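PDB 2C4N: protein NAGD from Escherichia coli, which acts as a magnesium-dependent phosphatase of the HAD superfamily that hydrolyses ribonucleoside 5'-phosphates and probably many other phosphate compounds. Local coordinates for residues E26-I31 and A59-P64; A158-I163 and P171-K176; D228-D231 and R236-W239; I181-L186 and A191-T196; D77-Q82 and H97-A102. One frame throughout, in Å; residues are numbered along the deposited sequence.

Contacts 1, 3 and 4 lie around the parallel core sheet of the HAD fold. Contacts 2 and 5 lie on the second, four-stranded sheet, which forms the cap. Contact 2 reaches the active site directly, because its Lys176 binds two phosphate ions. The nearest side chains of contacts 1 and 3, Leu28 and Pro237, are each about 13 Å from the bound magnesium ion. Contact 2 touches contact 4 where Val174 O lies 3.3 Å from Ile181 CB. It touches contact 5 where Phe172 CE2 lies 3.6 Å from Phe78 CE2. Contacts 3 and 5 are far apart, with centres about 36 Å from each other.

Contact 1: E26-I31 and A59-P64; sequences EFLHGI and AGVDVP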
# COMPACT_ATOMS: atom_id res chain seq x y z
N GLU A 26 21.86 14.52 34.60
CA GLU A 26 23.22 15.00 34.42
C GLU A 26 23.49 15.40 32.97
O GLU A 26 24.16 16.40 32.70
CB GLU A 26 24.22 13.92 34.85
CG GLU A 26 25.66 14.40 34.91
CD GLU A 26 25.88 15.45 35.99
OE1 GLU A 26 25.24 16.52 35.93
OE2 GLU A 26 26.70 15.20 36.90
N PHE A 27 22.96 14.62 32.04
CA PHE A 27 23.13 14.89 30.62
C PHE A 27 22.55 16.25 30.27
O PHE A 27 23.22 17.09 29.67
CB PHE A 27 22.43 13.81 29.79
CG PHE A 27 22.43 14.07 28.31
CD1 PHE A 27 23.61 14.12 27.59
CD2 PHE A 27 21.22 14.27 27.64
CE1 PHE A 27 23.60 14.36 26.21
CE2 PHE A 27 21.20 14.50 26.26
CZ PHE A 27 22.40 14.54 25.55
N LEU A 28 21.29 16.47 30.65
CA LEU A 28 20.61 17.73 30.36
C LEU A 28 21.24 18.93 31.07
O LEU A 28 21.44 19.98 30.46
CB LEU A 28 19.13 17.62 30.73
CG LEU A 28 18.34 16.59 29.91
CD1 LEU A 28 16.88 16.60 30.35
CD2 LEU A 28 18.46 16.91 28.43
N HIS A 29 21.55 18.77 32.36
CA HIS A 29 22.16 19.85 33.12
C HIS A 29 23.50 20.25 32.51
O HIS A 29 23.85 21.43 32.50
CB HIS A 29 22.34 19.45 34.59
CG HIS A 29 21.05 19.28 35.33
ND1 HIS A 29 20.03 20.21 35.28
CD2 HIS A 29 20.61 18.29 36.15
CE1 HIS A 29 19.03 19.80 36.04
NE2 HIS A 29 19.35 18.64 36.57
N GLY A 30 24.23 19.27 32.01
CA GLY A 30 25.52 19.56 31.39
C GLY A 30 25.35 20.45 30.18
O GLY A 30 26.12 21.39 29.96
N ILE A 31 24.32 20.17 29.38
CA ILE A 31 24.04 20.96 28.19
C ILE A 31 23.63 22.38 28.55
O ILE A 31 24.13 23.35 27.97
CB ILE A 31 22.92 20.32 27.35
CG1 ILE A 31 23.40 18.96 26.82
CG2 ILE A 31 22.52 21.24 26.20
CD1 ILE A 31 22.31 18.15 26.15
N ALA A 59 9.89 12.62 38.09
CA ALA A 59 10.88 11.58 37.85
C ALA A 59 12.27 11.98 38.34
O ALA A 59 13.23 11.23 38.19
CB ALA A 59 10.93 11.23 36.36
N GLY A 60 12.37 13.18 38.90
CA GLY A 60 13.66 13.63 39.41
C GLY A 60 14.52 14.44 38.47
O GLY A 60 15.68 14.70 38.77
N VAL A 61 13.97 14.84 37.32
CA VAL A 61 14.72 15.64 36.35
C VAL A 61 14.10 17.04 36.26
O VAL A 61 12.94 17.19 35.89
CB VAL A 61 14.69 15.00 34.94
CG1 VAL A 61 15.56 15.81 33.99
CG2 VAL A 61 15.15 13.55 35.01
N ASP A 62 14.89 18.05 36.59
CA ASP A 62 14.40 19.42 36.57
C ASP A 62 14.82 20.25 35.36
O ASP A 62 16.01 20.50 35.15
CB ASP A 62 14.82 20.16 37.84
CG ASP A 62 14.30 19.50 39.10
OD1 ASP A 62 13.18 18.96 39.07
OD2 ASP A 62 15.01 19.54 40.13
N VAL A 63 13.84 20.68 34.57
CA VAL A 63 14.08 21.50 33.39
C VAL A 63 12.93 22.49 33.25
O VAL A 63 11.85 22.29 33.79
CB VAL A 63 14.17 20.65 32.10
CG1 VAL A 63 15.40 19.76 32.14
CG2 VAL A 63 12.91 19.81 31.93
N PRO A 64 13.16 23.60 32.53
CA PRO A 64 12.15 24.64 32.30
C PRO A 64 11.05 24.18 31.35
O PRO A 64 11.27 23.30 30.51
CB PRO A 64 12.97 25.78 31.69
CG PRO A 64 14.38 25.51 32.15
CD PRO A 64 14.48 24.02 32.03
O HOH W 1 17.31 17.37 37.74
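Leu28 reaches out from its helix with one methyl, CD1, and sets it against two valines of the segment 59-64. CD1 lies 4.0 Å from Val61 CG1 and 3.9 Å from Val63 CG1. The Leu28 side chain runs at about a right angle to that of Val61 and is turned more slantwise to that of Val63. Val61 offers the branch that stands anti to its own backbone N (chi1 -176°). Phe56 of helix 49-58 packs on both valines, and Met32 also touches Val63.

The next residue, His29, meets the backbone instead. Its CE1 is 3.2 Å from Asp62 O, which approaches the ring obliquely. No hydrogen bond joins the two segments directly. A water makes the link. It lies at the ring edge, in the ring plane, 2.7 Å from His29 NE2. The same water accepts from Asp62 N at 2.8 Å and donates to Gly60 O at 3.3 Å. Three groups therefore hold it, and it ties the imidazole to the backbone on both flanks of Val61. The carboxylate of Asp62 does not reach the ring: OD2 stays 5.7 Å from His29 NE2.

Gly60 has positive phi and closes the preceding helix with a Schellman motif, which turns the chain into the extended run that meets Leu28 and His29. Helices 24-33 and 49-58 are the crossovers between neighbouring parallel strands 5-9, 38-42 and 68-70. The contact thus joins two successive beta-alpha-beta units of the Rossmann-like HAD core.

Contact 2: A158-I163 and P171-K176; sequences ALCAGI and PFYVGK. With PO4 (phosphate ion), chain C; PO4 (phosphate ion), chain D.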
# COMPACT_ATOMS: atom_id res chain seq x y z
N ALA A 158 -3.71 6.18 13.84
CA ALA A 158 -4.86 5.29 13.82
C ALA A 158 -6.17 6.06 13.61
O ALA A 158 -7.10 5.56 12.97
CB ALA A 158 -4.92 4.50 15.13
N LEU A 159 -6.24 7.27 14.16
CA LEU A 159 -7.42 8.10 14.00
C LEU A 159 -7.54 8.59 12.57
O LEU A 159 -8.63 8.78 12.05
CB LEU A 159 -7.37 9.30 14.96
CG LEU A 159 -7.15 9.01 16.45
CD1 LEU A 159 -7.49 10.26 17.25
CD2 LEU A 159 -8.02 7.86 16.90
N CYS A 160 -6.40 8.80 11.91
CA CYS A 160 -6.41 9.26 10.53
C CYS A 160 -6.80 8.15 9.55
O CYS A 160 -7.39 8.42 8.50
CB CYS A 160 -5.03 9.80 10.13
SG CYS A 160 -4.59 11.38 10.89
N ALA A 161 -6.47 6.91 9.91
CA ALA A 161 -6.74 5.77 9.04
C ALA A 161 -8.14 5.72 8.43
O ALA A 161 -8.29 5.56 7.22
CB ALA A 161 -6.45 4.47 9.81
N GLY A 162 -9.17 5.85 9.27
CA GLY A 162 -10.54 5.82 8.77
C GLY A 162 -10.86 7.01 7.89
O GLY A 162 -11.55 6.88 6.88
N ILE A 163 -10.36 8.18 8.27
CA ILE A 163 -10.58 9.40 7.50
C ILE A 163 -9.94 9.29 6.12
O ILE A 163 -10.54 9.68 5.12
CB ILE A 163 -10.01 10.63 8.25
CG1 ILE A 163 -10.72 10.78 9.60
CG2 ILE A 163 -10.18 11.89 7.40
CD1 ILE A 163 -10.00 11.68 10.59
N PRO A 171 -3.05 12.91 5.10
CA PRO A 171 -2.73 14.20 5.70
C PRO A 171 -1.24 14.47 5.65
O PRO A 171 -0.44 13.59 5.33
CB PRO A 171 -3.18 14.01 7.14
CG PRO A 171 -2.74 12.58 7.41
CD PRO A 171 -3.16 11.85 6.13
N PHE A 172 -0.90 15.71 5.95
CA PHE A 172 0.49 16.11 6.03
C PHE A 172 0.76 15.91 7.52
O PHE A 172 0.12 16.55 8.36
CB PHE A 172 0.66 17.59 5.69
CG PHE A 172 2.05 18.11 5.96
CD1 PHE A 172 3.11 17.79 5.11
CD2 PHE A 172 2.31 18.88 7.09
CE1 PHE A 172 4.40 18.23 5.39
CE2 PHE A 172 3.60 19.32 7.37
CZ PHE A 172 4.64 19.00 6.52
N TYR A 173 1.68 15.00 7.85
CA TYR A 173 2.04 14.75 9.24
C TYR A 173 3.12 15.74 9.62
O TYR A 173 4.15 15.83 8.96
CB TYR A 173 2.55 13.31 9.43
CG TYR A 173 1.46 12.26 9.41
CD1 TYR A 173 1.33 11.39 8.33
CD2 TYR A 173 0.57 12.13 10.47
CE1 TYR A 173 0.33 10.41 8.31
CE2 TYR A 173 -0.43 11.16 10.47
CZ TYR A 173 -0.54 10.30 9.39
OH TYR A 173 -1.54 9.35 9.39
N VAL A 174 2.88 16.48 10.70
CA VAL A 174 3.83 17.49 11.15
C VAL A 174 5.03 16.91 11.89
O VAL A 174 6.15 17.40 11.75
CB VAL A 174 3.12 18.52 12.07
CG1 VAL A 174 4.14 19.51 12.65
CG2 VAL A 174 2.05 19.27 11.28
N GLY A 175 4.80 15.85 12.66
CA GLY A 175 5.88 15.25 13.43
C GLY A 175 6.85 14.36 12.68
O GLY A 175 6.74 14.18 11.47
N LYS A 176 7.83 13.82 13.41
CA LYS A 176 8.83 12.92 12.83
C LYS A 176 8.08 11.78 12.15
O LYS A 176 7.02 11.37 12.61
CB LYS A 176 9.73 12.34 13.93
CG LYS A 176 10.52 13.37 14.73
CD LYS A 176 11.17 12.72 15.94
CE LYS A 176 10.14 12.36 17.01
NZ LYS A 176 10.71 11.44 18.05
P PO4 C . 8.38 8.24 17.52
O1 PO4 C . 7.78 8.80 18.75
O2 PO4 C . 8.53 6.78 17.65
O3 PO4 C . 7.51 8.54 16.36
O4 PO4 C . 9.71 8.86 17.30
P PO4 D . 8.79 10.37 21.42
O1 PO4 D . 9.22 11.36 22.44
O2 PO4 D . 8.74 11.02 20.09
O3 PO4 D . 9.76 9.26 21.38
O4 PO4 D . 7.45 9.84 21.78
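Cys160 makes the apolar contacts. Its SG packs 4.1 Å from Pro171 CG and 4.2 Å from Tyr173 CE2. Its CB meets the Tyr173 hydroxyl in van der Waals contact, 3.6 Å from OH. Pro171 CG also sits over one face of the Tyr173 ring, toward the rim.

The second kind is sulfur-aromatic. Cys160 SG is 5.3 Å from the centroid of the Tyr173 ring, obliquely placed at 61° off the ring normal. These three residues seat helix 156-167 on strand 172-173, within a beta-alpha-beta unit of the cap. Ala142 of the neighbouring strand touches Cys160 and Tyr173.

The third kind is ionic. A bend at chi3 (-72°) brings Lys176 NZ to two phosphate ions, probably from the crystallisation liquor. NZ donates to O4 of one (chain C) and O2 of the other (chain D), each at 2.9 Å. It also forms salt bridges with Asp9 and Asp206. A methionine in place of Lys176 would probably leave both phosphates and these two carboxylates without their shared positive partner.

The chemistry divides along the segment 171-176: an apolar end fixes it to the cap helix, and a charged end binds phosphate, consistent with a substrate-binding role for Lys176.

Contact 3: D228-D231 and R236-W239; sequences DDID and RPSW
Arg236 reaches across to Ile230 and Asp231 and takes the carbonyl oxygens of both. Its CG stands beside the backbone N (chi1 -69°), and from there the chain runs fully extended to NE, which carries the guanidinium to the far segment. NE donates to Ile230 O at 2.8 Å. This bond is bent, with an N-H...O angle of 137°, and NE lies well above the carbonyl plane. NH2 points at Asp231 O, which lies at the guanidinium edge and in its plane. The modelled distance there, 2.5 Å, is unusually short and its exact value is doubtful. Both links use backbone acceptors; the carboxylate of Asp231 stays back, with OD1 4.8 Å from NH2. With a leucine in place of Arg236, these two successive carbonyls would probably lose their side-chain donors, and the segment 228-231 would be held less firmly. NH1 faces a neighbouring subunit, where Glu83 forms a long, weak ion pair with it.

All this lies in the surface loop between strands 216-220 and 239-241, the last two strands of the parallel HAD core sheet.

Pro237 follows and adds the apolar part. Its CD is 4.2 Å from Ile230 CG2. Leu203 of helix 203-212, a probable substrate-binding residue, touches both Ile230 and Pro237.

Ser238 and Trp239 then lead the segment into the edge strand 239-241, Ser238 OG bonding to Thr217 N and the Trp239 backbone pairing with Thr217 and Leu219.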
# COMPACT_ATOMS: atom_id res chain seq x y z
N ASP A 228 22.08 -3.58 15.76
CA ASP A 228 22.12 -4.29 14.49
C ASP A 228 21.20 -3.69 13.43
O ASP A 228 21.31 -4.02 12.25
CB ASP A 228 21.80 -5.78 14.68
CG ASP A 228 20.42 -6.03 15.26
OD1 ASP A 228 19.52 -5.19 15.07
OD2 ASP A 228 20.24 -7.08 15.91
N ASP A 229 20.31 -2.79 13.84
CA ASP A 229 19.40 -2.16 12.89
C ASP A 229 20.10 -1.20 11.93
O ASP A 229 19.54 -0.83 10.91
CB ASP A 229 18.28 -1.39 13.63
CG ASP A 229 17.28 -2.29 14.31
OD1 ASP A 229 17.03 -3.41 13.81
OD2 ASP A 229 16.72 -1.88 15.35
N ILE A 230 21.34 -0.81 12.25
CA ILE A 230 22.06 0.13 11.39
C ILE A 230 22.83 -0.52 10.24
O ILE A 230 23.21 0.16 9.28
CB ILE A 230 23.07 0.99 12.20
CG1 ILE A 230 24.29 0.14 12.59
CG2 ILE A 230 22.40 1.56 13.45
CD1 ILE A 230 25.54 0.97 12.93
N ASP A 231 23.05 -1.83 10.33
CA ASP A 231 23.81 -2.54 9.31
C ASP A 231 23.29 -2.34 7.90
O ASP A 231 24.04 -1.96 7.00
CB ASP A 231 23.85 -4.05 9.63
CG ASP A 231 24.44 -4.35 11.00
OD1 ASP A 231 25.17 -3.49 11.54
OD2 ASP A 231 24.18 -5.45 11.54
N ARG A 236 23.44 6.21 8.26
CA ARG A 236 23.72 5.77 9.62
C ARG A 236 23.97 6.96 10.54
O ARG A 236 24.32 8.05 10.09
CB ARG A 236 24.90 4.81 9.63
CG ARG A 236 24.59 3.47 8.98
CD ARG A 236 25.84 2.62 8.88
NE ARG A 236 25.57 1.28 8.37
CZ ARG A 236 26.51 0.39 8.09
NH1 ARG A 236 27.79 0.71 8.25
NH2 ARG A 236 26.18 -0.81 7.64
N PRO A 237 23.79 6.76 11.85
CA PRO A 237 23.99 7.82 12.83
C PRO A 237 25.43 8.30 12.88
O PRO A 237 26.36 7.54 12.59
CB PRO A 237 23.58 7.16 14.15
CG PRO A 237 22.68 6.00 13.73
CD PRO A 237 23.39 5.50 12.51
N SER A 238 25.62 9.56 13.24
CA SER A 238 26.96 10.12 13.36
C SER A 238 27.67 9.39 14.50
O SER A 238 28.86 9.09 14.42
CB SER A 238 26.87 11.62 13.66
OG SER A 238 26.07 12.28 12.70
N TRP A 239 26.91 9.11 15.56
CA TRP A 239 27.41 8.41 16.74
C TRP A 239 26.31 7.50 17.31
O TRP A 239 25.12 7.71 17.06
CB TRP A 239 27.79 9.40 17.84
CG TRP A 239 28.91 10.32 17.51
CD1 TRP A 239 30.25 10.04 17.52
CD2 TRP A 239 28.79 11.70 17.14
NE1 TRP A 239 30.97 11.16 17.19
CE2 TRP A 239 30.10 12.19 16.96
CE3 TRP A 239 27.71 12.56 16.96
CZ2 TRP A 239 30.35 13.52 16.59
CZ3 TRP A 239 27.96 13.89 16.60
CH2 TRP A 239 29.27 14.35 16.42

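Contact 4: I181-L186 and A191-T196; sequences IIRAAL and AHSEET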
# COMPACT_ATOMS: atom_id res chain seq x y z
N ILE A 181 9.43 19.35 11.22
CA ILE A 181 9.41 19.58 12.65
C ILE A 181 10.80 19.88 13.20
O ILE A 181 10.95 20.57 14.20
CB ILE A 181 8.77 18.41 13.43
CG1 ILE A 181 8.47 18.85 14.86
CG2 ILE A 181 9.71 17.21 13.43
CD1 ILE A 181 7.59 17.90 15.63
N ILE A 182 11.83 19.36 12.53
CA ILE A 182 13.20 19.62 12.95
C ILE A 182 13.51 21.08 12.62
O ILE A 182 14.17 21.79 13.38
CB ILE A 182 14.20 18.69 12.21
CG1 ILE A 182 13.88 17.22 12.50
CG2 ILE A 182 15.63 19.01 12.63
CD1 ILE A 182 13.85 16.86 13.98
N ARG A 183 13.01 21.53 11.47
CA ARG A 183 13.20 22.92 11.05
C ARG A 183 12.52 23.83 12.06
O ARG A 183 13.08 24.86 12.46
CB ARG A 183 12.58 23.15 9.66
CG ARG A 183 13.60 23.23 8.54
CD ARG A 183 14.56 24.38 8.81
NE ARG A 183 15.93 24.07 8.39
CZ ARG A 183 16.99 24.79 8.72
NH1 ARG A 183 16.85 25.86 9.48
NH2 ARG A 183 18.19 24.42 8.30
N ALA A 184 11.32 23.44 12.48
CA ALA A 184 10.56 24.21 13.46
C ALA A 184 11.32 24.28 14.78
O ALA A 184 11.34 25.31 15.45
CB ALA A 184 9.19 23.57 13.68
N ALA A 185 11.94 23.17 15.16
CA ALA A 185 12.71 23.11 16.40
C ALA A 185 13.92 24.03 16.31
O ALA A 185 14.26 24.72 17.28
CB ALA A 185 13.14 21.67 16.69
N LEU A 186 14.58 24.03 15.15
CA LEU A 186 15.75 24.89 14.93
C LEU A 186 15.33 26.35 15.03
O LEU A 186 16.01 27.16 15.65
CB LEU A 186 16.37 24.63 13.55
CG LEU A 186 17.05 23.28 13.30
CD1 LEU A 186 17.44 23.18 11.83
CD2 LEU A 186 18.27 23.14 14.19
N ALA A 191 18.60 28.43 15.59
CA ALA A 191 19.83 27.70 15.28
C ALA A 191 19.89 27.21 13.84
O ALA A 191 18.86 27.10 13.16
CB ALA A 191 19.97 26.52 16.22
N HIS A 192 21.11 26.93 13.39
CA HIS A 192 21.34 26.42 12.04
C HIS A 192 21.55 24.91 12.14
O HIS A 192 22.07 24.41 13.13
CB HIS A 192 22.58 27.06 11.42
CG HIS A 192 22.37 28.49 11.02
ND1 HIS A 192 23.13 29.52 11.53
CD2 HIS A 192 21.50 29.06 10.16
CE1 HIS A 192 22.74 30.67 11.00
NE2 HIS A 192 21.75 30.41 10.17
N SER A 193 21.14 24.20 11.10
CA SER A 193 21.27 22.75 11.08
C SER A 193 22.72 22.29 11.21
O SER A 193 22.99 21.28 11.87
CB SER A 193 20.66 22.18 9.80
OG SER A 193 21.33 22.69 8.66
N GLU A 194 23.65 23.03 10.61
CA GLU A 194 25.07 22.66 10.64
C GLU A 194 25.71 22.66 12.03
O GLU A 194 26.78 22.08 12.21
CB GLU A 194 25.89 23.57 9.72
CG GLU A 194 25.19 24.03 8.45
CD GLU A 194 24.28 25.21 8.70
OE1 GLU A 194 24.79 26.26 9.16
OE2 GLU A 194 23.07 25.11 8.43
N GLU A 195 25.08 23.31 13.00
CA GLU A 195 25.62 23.34 14.36
C GLU A 195 24.66 22.72 15.36
O GLU A 195 24.69 23.04 16.54
CB GLU A 195 25.93 24.78 14.80
CG GLU A 195 27.19 25.37 14.19
CD GLU A 195 26.89 26.36 13.09
OE1 GLU A 195 26.25 27.39 13.39
OE2 GLU A 195 27.29 26.11 11.94
N THR A 196 23.80 21.82 14.88
CA THR A 196 22.84 21.18 15.76
C THR A 196 22.88 19.67 15.64
O THR A 196 23.07 19.12 14.55
CB THR A 196 21.41 21.66 15.45
OG1 THR A 196 21.37 23.09 15.54
CG2 THR A 196 20.41 21.07 16.44
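The connection from helix 180-189 to strand 196-200 of the HAD core sheet is closed here, with Leu186 packed against the segment 191-196. At the helix end Ala191 N donates to Leu186 O at 2.9 Å. The bond is nearly straight, with an N-H...O angle of 174°.

Leu186 carries most of the side-chain contact. Chi1 of -68° sets its CG beside the backbone N, and with chi2 near anti the two methyls part, CD2 to Thr196 and CD1 to Ser193. The Leu186 and Thr196 side chains lie alongside, pointing opposite ways, and CD2 comes within 3.4 Å of Thr196 OG1. CD1 lies 3.9 Å from the backbone N of Ser193. That N is buried here and has no polar partner in the model. CD1 also sits over the centre of the Arg183 guanidinium, 3.5 Å above its plane. Arg183 bends twice along its chain to reach this place, and its NH2 ends 3.6 Å from Ser193 OG.

A neighbouring subunit meets the same surface. His192 of that subunit stacks on His192 of this chain, and its Glu194 lies at long range from Arg183, a weak pairing of charges between subunits.

Within the loop, Ser193 OG donates to Glu194 OE2 on the anti side of the carboxylate. His192 O accepts two bonds from opposite faces of its carbonyl plane, one from Thr196 OG1 at 2.8 Å and the other from Glu195 N at 3.2 Å.

Contact 5: D77-Q82 and H97-A102; sequences DFLRRQ and HELYKA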
# COMPACT_ATOMS: atom_id res chain seq x y z
N ASP A 77 2.47 26.06 15.27
CA ASP A 77 3.46 26.92 14.63
C ASP A 77 3.35 26.83 13.11
O ASP A 77 3.54 27.82 12.41
CB ASP A 77 4.88 26.54 15.05
CG ASP A 77 5.24 27.04 16.44
OD1 ASP A 77 4.62 28.03 16.88
OD2 ASP A 77 6.16 26.47 17.07
N PHE A 78 3.04 25.64 12.62
CA PHE A 78 2.87 25.42 11.19
C PHE A 78 1.67 26.20 10.67
O PHE A 78 1.75 26.89 9.65
CB PHE A 78 2.69 23.92 10.93
CG PHE A 78 2.29 23.58 9.52
CD1 PHE A 78 0.97 23.69 9.11
CD2 PHE A 78 3.24 23.13 8.60
CE1 PHE A 78 0.59 23.37 7.80
CE2 PHE A 78 2.87 22.81 7.30
CZ PHE A 78 1.55 22.93 6.90
N LEU A 79 0.56 26.11 11.39
CA LEU A 79 -0.68 26.78 11.00
C LEU A 79 -0.68 28.29 11.20
O LEU A 79 -1.41 29.02 10.51
CB LEU A 79 -1.84 26.15 11.77
CG LEU A 79 -2.06 24.67 11.41
CD1 LEU A 79 -3.08 24.04 12.34
CD2 LEU A 79 -2.51 24.57 9.97
N ARG A 80 0.13 28.77 12.14
CA ARG A 80 0.23 30.20 12.39
C ARG A 80 0.59 30.93 11.11
O ARG A 80 0.03 31.98 10.80
CB ARG A 80 1.31 30.49 13.43
CG ARG A 80 0.82 30.67 14.85
CD ARG A 80 1.93 31.24 15.72
NE ARG A 80 1.51 31.36 17.11
CZ ARG A 80 1.52 30.36 17.99
NH1 ARG A 80 1.96 29.16 17.63
NH2 ARG A 80 1.09 30.56 19.22
N ARG A 81 1.53 30.35 10.37
CA ARG A 81 2.01 30.94 9.12
C ARG A 81 1.10 30.67 7.93
O ARG A 81 1.46 30.97 6.80
CB ARG A 81 3.41 30.41 8.79
CG ARG A 81 4.14 29.70 9.94
CD ARG A 81 5.46 30.39 10.28
NE ARG A 81 6.43 29.49 10.90
CZ ARG A 81 7.17 28.60 10.23
NH1 ARG A 81 7.04 28.49 8.92
NH2 ARG A 81 8.04 27.84 10.88
N GLN A 82 -0.08 30.11 8.18
CA GLN A 82 -0.98 29.81 7.08
C GLN A 82 -2.16 30.77 6.99
O GLN A 82 -2.55 31.39 7.97
CB GLN A 82 -1.53 28.38 7.20
CG GLN A 82 -0.48 27.28 7.33
CD GLN A 82 0.59 27.33 6.26
OE1 GLN A 82 0.30 27.54 5.09
NE2 GLN A 82 1.84 27.13 6.67
N HIS A 97 -5.84 24.18 22.85
CA HIS A 97 -5.41 25.45 23.43
C HIS A 97 -4.36 26.13 22.56
O HIS A 97 -4.39 27.35 22.38
CB HIS A 97 -4.85 25.22 24.83
CG HIS A 97 -4.65 26.49 25.60
ND1 HIS A 97 -5.70 27.29 26.00
CD2 HIS A 97 -3.52 27.12 26.01
CE1 HIS A 97 -5.22 28.36 26.62
NE2 HIS A 97 -3.91 28.28 26.63
N GLU A 98 -3.43 25.34 22.01
CA GLU A 98 -2.39 25.88 21.15
C GLU A 98 -3.00 26.53 19.91
O GLU A 98 -2.55 27.59 19.48
CB GLU A 98 -1.42 24.78 20.71
CG GLU A 98 -0.49 24.28 21.80
CD GLU A 98 0.53 25.33 22.23
OE1 GLU A 98 1.23 25.89 21.36
OE2 GLU A 98 0.63 25.58 23.45
N LEU A 99 -4.01 25.89 19.33
CA LEU A 99 -4.67 26.43 18.14
C LEU A 99 -5.39 27.75 18.45
O LEU A 99 -5.34 28.68 17.65
CB LEU A 99 -5.65 25.40 17.57
CG LEU A 99 -4.97 24.13 17.03
CD1 LEU A 99 -5.99 23.12 16.56
CD2 LEU A 99 -4.05 24.52 15.90
N TYR A 100 -6.06 27.81 19.60
CA TYR A 100 -6.75 29.04 19.99
C TYR A 100 -5.74 30.17 20.15
O TYR A 100 -6.02 31.31 19.77
CB TYR A 100 -7.53 28.82 21.30
CG TYR A 100 -8.90 28.22 21.08
CD1 TYR A 100 -9.29 27.06 21.73
CD2 TYR A 100 -9.79 28.81 20.19
CE1 TYR A 100 -10.54 26.49 21.49
CE2 TYR A 100 -11.03 28.26 19.95
CZ TYR A 100 -11.40 27.10 20.59
OH TYR A 100 -12.62 26.55 20.31
N LYS A 101 -4.58 29.86 20.71
CA LYS A 101 -3.53 30.86 20.90
C LYS A 101 -2.93 31.27 19.56
O LYS A 101 -2.32 32.34 19.45
CB LYS A 101 -2.43 30.32 21.83
CG LYS A 101 -2.89 30.05 23.26
CD LYS A 101 -3.48 31.30 23.91
CE LYS A 101 -2.60 31.87 25.01
NZ LYS A 101 -1.27 32.33 24.52
N ALA A 102 -3.10 30.43 18.54
CA ALA A 102 -2.59 30.72 17.20
C ALA A 102 -3.63 31.51 16.41
O ALA A 102 -3.47 31.74 15.21
CB ALA A 102 -2.24 29.43 16.47
O HOH W 2 -0.06 28.42 19.71
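A water molecule bridges Arg80 and Glu98 through three atoms. It donates to Glu98 O at 2.6 Å and to Glu98 OE1 at 3.3 Å, and it accepts a weak bond from Arg80 NH2.

The guanidinium of Arg80 is also held from its own helix. NH1 forms a salt bridge with Asp77 OD1 at 3.0 Å, and Tyr69 binds the other oxygen of that carboxylate. The Arg80 chain is extended from CG to NE, and chi4 (82°) turns the guanidinium across the end of the chain. Ala102 CB lies 4.1 Å above the guanidinium plane, over its centre. Nearer the backbone, Arg80 CG packs 3.7 Å from Ala102 CB.

The buried side of the contact is apolar. Leu79 CD1 meets Leu99 CD2 at 3.7 Å. Phe113 and Ile115 of strand 105-116 lie against Leu79. The contact brings the C-terminal ends of helices 71-80 and 94-101 together against the cap sheet.

With no direct hydrogen bond between the segments, the join rests on a leucine pair inside and, outside, on the water bridge to Glu98 and on one arginine, whose charge is probably balanced at least in part by Asp77 while its flat face lies on an alanine.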